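Local structure of twin-arginine translocation pathway signal (Rhodoferax ferrireducens, 5IM2) at residues A[157-171]-A[259-272]. The protein probably serves as the extracytoplasmic solute-binding protein of a TRAP transporter, and holds a copurified benzoate in its cleft. Sequence-based numbering, arbitrary orientation.
Sequences FKDTQVLALQVHGPG and YTATFVLAMNKASY. With BEZ (benzoic acid), chain B.
Gln161 and Met267 trade backbone N-H and C=O groups, opening the antiparallel pairing of strands 161-167 and 262-267. At a classic beta bulge Leu265 O accepts both Leu163 N (2.9 Å) and Ala164 N (3.3 Å). Gln161, bent at chi2, sets CG over the centre of the Tyr272 ring (CH-pi) and stacks its flat amide, 4° from the ring plane, towards CE2 and CZ; Tyr272 OH bonds Asp284. Long Lys269 gives NZ to Lys158 O (2.7 Å). Gln166 pairs with Phe263, its buried amide satisfied by Trp113 (OE1) and Gln299 (NE2). Between the lobes, 168-171 leave for the six-stranded sheet and 259-261 return; here Thr260's chi1 of -172° swings OG1 above the His168 carbonyl plane to donate to O (2.8 Å) while CG2 packs on Val167, one short side chain supplying donor and methyl. His168 ND1 donates to Gly169 O (2.7 Å), fixing the imidazole's rotation and leaving NE2 for a water shared with Tyr259 OH and benzoate O1. Apolar Phe263 suits the pocket wall, its rim meeting His168 CD2 and benzoate. A leucine replacing His168 would probably leave Gly169 O without this donor and the water less firmly held. This relay is consistent with indirect carboxylate recognition, beside direct bonds from Arg192 and Tyr118.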
# COMPACT_ATOMS: atom_id res chain seq x y z
N PHE A 157 0.51 -15.22 -6.37
CA PHE A 157 0.64 -14.35 -7.52
C PHE A 157 1.20 -15.10 -8.73
O PHE A 157 1.84 -14.49 -9.59
CB PHE A 157 1.55 -13.16 -7.21
CG PHE A 157 0.99 -12.16 -6.21
CD1 PHE A 157 -0.05 -11.29 -6.57
CD2 PHE A 157 1.54 -12.03 -4.95
CE1 PHE A 157 -0.53 -10.36 -5.67
CE2 PHE A 157 1.04 -11.09 -4.04
CZ PHE A 157 0.01 -10.26 -4.41
N LYS A 158 0.99 -16.41 -8.79
CA LYS A 158 1.70 -17.22 -9.79
C LYS A 158 1.22 -16.95 -11.20
O LYS A 158 1.87 -17.41 -12.15
CB LYS A 158 1.55 -18.71 -9.47
CG LYS A 158 0.12 -19.23 -9.54
CD LYS A 158 0.08 -20.73 -9.29
CE LYS A 158 -1.28 -21.31 -9.62
NZ LYS A 158 -1.95 -21.88 -8.43
N ASP A 159 0.14 -16.18 -11.37
CA ASP A 159 -0.36 -15.88 -12.69
C ASP A 159 0.27 -14.63 -13.28
O ASP A 159 -0.03 -14.28 -14.43
CB ASP A 159 -1.90 -15.79 -12.69
CG ASP A 159 -2.46 -14.92 -11.58
OD1 ASP A 159 -1.69 -14.51 -10.69
OD2 ASP A 159 -3.69 -14.68 -11.58
N THR A 160 1.21 -14.00 -12.56
CA THR A 160 2.02 -12.92 -13.11
C THR A 160 3.47 -13.14 -12.73
O THR A 160 3.81 -14.04 -11.95
CB THR A 160 1.55 -11.52 -12.62
OG1 THR A 160 1.67 -11.40 -11.19
CG2 THR A 160 0.10 -11.26 -13.09
N GLN A 161 4.33 -12.31 -13.30
CA GLN A 161 5.72 -12.21 -12.88
C GLN A 161 5.82 -11.03 -11.91
O GLN A 161 5.74 -9.87 -12.32
CB GLN A 161 6.61 -12.05 -14.11
CG GLN A 161 8.08 -11.80 -13.85
CD GLN A 161 8.78 -12.94 -13.15
OE1 GLN A 161 9.77 -12.71 -12.45
NE2 GLN A 161 8.31 -14.15 -13.35
N VAL A 162 5.95 -11.32 -10.62
CA VAL A 162 6.04 -10.25 -9.63
C VAL A 162 7.44 -9.67 -9.63
O VAL A 162 8.44 -10.39 -9.42
CB VAL A 162 5.61 -10.72 -8.24
CG1 VAL A 162 5.80 -9.62 -7.18
CG2 VAL A 162 4.13 -11.11 -8.29
N LEU A 163 7.52 -8.38 -9.88
CA LEU A 163 8.77 -7.65 -9.88
C LEU A 163 9.11 -7.07 -8.52
O LEU A 163 10.30 -6.99 -8.19
CB LEU A 163 8.70 -6.51 -10.90
CG LEU A 163 8.25 -6.90 -12.31
CD1 LEU A 163 8.33 -5.69 -13.27
CD2 LEU A 163 9.05 -8.05 -12.89
N ALA A 164 8.12 -6.67 -7.72
CA ALA A 164 8.35 -6.07 -6.41
C ALA A 164 7.07 -6.09 -5.60
O ALA A 164 5.96 -6.17 -6.16
CB ALA A 164 8.90 -4.64 -6.52
N LEU A 165 7.25 -6.04 -4.28
CA LEU A 165 6.20 -6.02 -3.26
C LEU A 165 6.60 -5.02 -2.19
O LEU A 165 7.76 -5.00 -1.79
CB LEU A 165 6.01 -7.41 -2.62
CG LEU A 165 5.42 -8.45 -3.53
CD1 LEU A 165 5.85 -9.83 -3.02
CD2 LEU A 165 3.88 -8.32 -3.58
N GLN A 166 5.67 -4.19 -1.71
CA GLN A 166 6.04 -3.14 -0.76
C GLN A 166 4.81 -2.62 -0.02
O GLN A 166 3.67 -2.99 -0.31
CB GLN A 166 6.80 -2.02 -1.48
CG GLN A 166 6.15 -1.53 -2.77
CD GLN A 166 5.71 -0.07 -2.77
OE1 GLN A 166 5.49 0.50 -3.81
NE2 GLN A 166 5.54 0.50 -1.62
N VAL A 167 5.10 -1.84 1.02
CA VAL A 167 4.09 -1.20 1.85
C VAL A 167 4.37 0.30 1.86
O VAL A 167 5.43 0.75 1.42
CB VAL A 167 4.06 -1.75 3.29
CG1 VAL A 167 3.81 -3.25 3.25
CG2 VAL A 167 5.36 -1.38 4.03
N HIS A 168 3.40 1.08 2.34
CA HIS A 168 3.59 2.51 2.53
C HIS A 168 3.91 2.87 4.00
O HIS A 168 4.08 2.00 4.85
CB HIS A 168 2.41 3.31 1.94
CG HIS A 168 1.05 3.07 2.57
ND1 HIS A 168 0.79 3.23 3.92
CD2 HIS A 168 -0.14 2.78 2.00
CE1 HIS A 168 -0.49 2.98 4.16
NE2 HIS A 168 -1.09 2.74 3.00
N GLY A 169 4.07 4.18 4.27
CA GLY A 169 4.35 4.65 5.60
C GLY A 169 3.15 4.47 6.53
O GLY A 169 2.07 4.02 6.12
N PRO A 170 3.32 4.84 7.79
CA PRO A 170 2.24 4.60 8.76
C PRO A 170 0.94 5.30 8.38
O PRO A 170 0.93 6.46 7.95
CB PRO A 170 2.81 5.15 10.07
CG PRO A 170 4.31 5.10 9.87
CD PRO A 170 4.53 5.37 8.42
N GLY A 171 -0.18 4.59 8.55
CA GLY A 171 -1.47 5.18 8.24
C GLY A 171 -1.84 6.31 9.18
O GLY A 171 -1.48 6.34 10.36
N TYR A 259 -1.67 0.85 10.75
CA TYR A 259 -1.77 -0.07 9.62
C TYR A 259 -0.85 0.43 8.50
O TYR A 259 -0.40 1.57 8.48
CB TYR A 259 -3.22 -0.20 9.09
CG TYR A 259 -3.59 0.93 8.17
CD1 TYR A 259 -3.97 2.16 8.66
CD2 TYR A 259 -3.47 0.78 6.80
CE1 TYR A 259 -4.24 3.23 7.80
CE2 TYR A 259 -3.74 1.83 5.93
CZ TYR A 259 -4.12 3.05 6.44
OH TYR A 259 -4.38 4.10 5.58
N THR A 260 -0.61 -0.47 7.55
CA THR A 260 -0.12 -0.11 6.23
C THR A 260 -0.84 -0.97 5.20
O THR A 260 -1.51 -1.96 5.53
CB THR A 260 1.40 -0.23 6.14
OG1 THR A 260 1.84 0.31 4.90
CG2 THR A 260 1.87 -1.68 6.27
N ALA A 261 -0.75 -0.56 3.94
CA ALA A 261 -1.30 -1.32 2.83
C ALA A 261 -0.17 -1.87 1.98
O ALA A 261 0.91 -1.29 1.92
CB ALA A 261 -2.26 -0.47 1.99
N THR A 262 -0.42 -3.00 1.33
CA THR A 262 0.54 -3.64 0.46
C THR A 262 0.29 -3.27 -0.99
O THR A 262 -0.84 -3.02 -1.41
CB THR A 262 0.50 -5.16 0.59
OG1 THR A 262 -0.79 -5.66 0.26
CG2 THR A 262 0.85 -5.55 1.98
N PHE A 263 1.38 -3.25 -1.74
CA PHE A 263 1.37 -2.95 -3.16
C PHE A 263 2.16 -4.02 -3.88
O PHE A 263 3.15 -4.54 -3.35
CB PHE A 263 2.02 -1.58 -3.46
CG PHE A 263 1.35 -0.43 -2.77
CD1 PHE A 263 1.60 -0.17 -1.44
CD2 PHE A 263 0.44 0.37 -3.47
CE1 PHE A 263 0.96 0.87 -0.81
CE2 PHE A 263 -0.19 1.42 -2.84
CZ PHE A 263 0.09 1.67 -1.50
N VAL A 264 1.75 -4.30 -5.11
CA VAL A 264 2.46 -5.21 -5.99
C VAL A 264 2.78 -4.51 -7.31
O VAL A 264 1.95 -3.79 -7.88
CB VAL A 264 1.65 -6.51 -6.24
CG1 VAL A 264 0.37 -6.20 -6.96
CG2 VAL A 264 2.52 -7.50 -7.01
N LEU A 265 4.03 -4.71 -7.78
CA LEU A 265 4.48 -4.31 -9.10
C LEU A 265 4.55 -5.61 -9.88
O LEU A 265 5.43 -6.44 -9.61
CB LEU A 265 5.84 -3.61 -9.06
CG LEU A 265 6.44 -3.12 -10.37
CD1 LEU A 265 5.59 -1.99 -10.93
CD2 LEU A 265 7.87 -2.68 -10.10
N ALA A 266 3.60 -5.82 -10.77
CA ALA A 266 3.42 -7.09 -11.46
C ALA A 266 3.53 -6.95 -12.99
O ALA A 266 3.01 -5.99 -13.58
CB ALA A 266 2.05 -7.68 -11.09
N MET A 267 4.14 -7.95 -13.62
CA MET A 267 4.35 -7.98 -15.07
C MET A 267 3.65 -9.17 -15.70
O MET A 267 3.57 -10.25 -15.10
CB MET A 267 5.87 -8.04 -15.39
CG MET A 267 6.17 -7.82 -16.83
SD MET A 267 7.94 -7.66 -17.14
CE MET A 267 7.87 -7.44 -18.91
N ASN A 268 3.11 -8.97 -16.90
CA ASN A 268 2.60 -10.07 -17.70
C ASN A 268 3.67 -11.15 -17.91
O ASN A 268 4.77 -10.86 -18.37
CB ASN A 268 2.13 -9.52 -19.06
CG ASN A 268 1.62 -10.59 -19.97
OD1 ASN A 268 2.32 -11.01 -20.90
ND2 ASN A 268 0.39 -11.04 -19.73
N LYS A 269 3.32 -12.40 -17.63
CA LYS A 269 4.29 -13.50 -17.72
C LYS A 269 4.74 -13.74 -19.16
O LYS A 269 5.93 -13.95 -19.41
CB LYS A 269 3.69 -14.77 -17.12
CG LYS A 269 4.71 -15.74 -16.53
CD LYS A 269 4.17 -16.47 -15.29
CE LYS A 269 2.78 -17.02 -15.54
NZ LYS A 269 2.44 -18.19 -14.67
N ALA A 270 3.81 -13.73 -20.11
CA ALA A 270 4.19 -13.93 -21.51
C ALA A 270 5.18 -12.85 -21.97
O ALA A 270 6.17 -13.15 -22.65
CB ALA A 270 2.93 -13.91 -22.38
N SER A 271 4.92 -11.60 -21.59
CA SER A 271 5.76 -10.49 -22.01
C SER A 271 7.17 -10.62 -21.44
O SER A 271 8.16 -10.36 -22.12
CB SER A 271 5.10 -9.18 -21.56
OG SER A 271 5.88 -8.07 -21.94
N TYR A 272 7.26 -11.05 -20.19
CA TYR A 272 8.54 -11.21 -19.52
C TYR A 272 9.35 -12.36 -20.13
O TYR A 272 10.54 -12.21 -20.41
CB TYR A 272 8.29 -11.43 -18.03
CG TYR A 272 9.47 -11.85 -17.21
CD1 TYR A 272 10.30 -10.91 -16.63
CD2 TYR A 272 9.72 -13.19 -16.95
CE1 TYR A 272 11.37 -11.29 -15.84
CE2 TYR A 272 10.79 -13.58 -16.17
CZ TYR A 272 11.60 -12.63 -15.62
OH TYR A 272 12.66 -13.03 -14.87
C BEZ B . -4.58 3.99 -0.62
O1 BEZ B . -4.83 4.10 0.61
O2 BEZ B . -5.46 3.52 -1.39
C1 BEZ B . -3.26 4.45 -1.16
C2 BEZ B . -2.98 4.31 -2.52
C3 BEZ B . -1.76 4.77 -3.00
C4 BEZ B . -0.84 5.33 -2.14
C5 BEZ B . -1.11 5.45 -0.79
C6 BEZ B . -2.34 5.00 -0.29
O HOH W 1 0.59 -12.92 -16.80
O HOH W 2 -3.87 3.42 3.02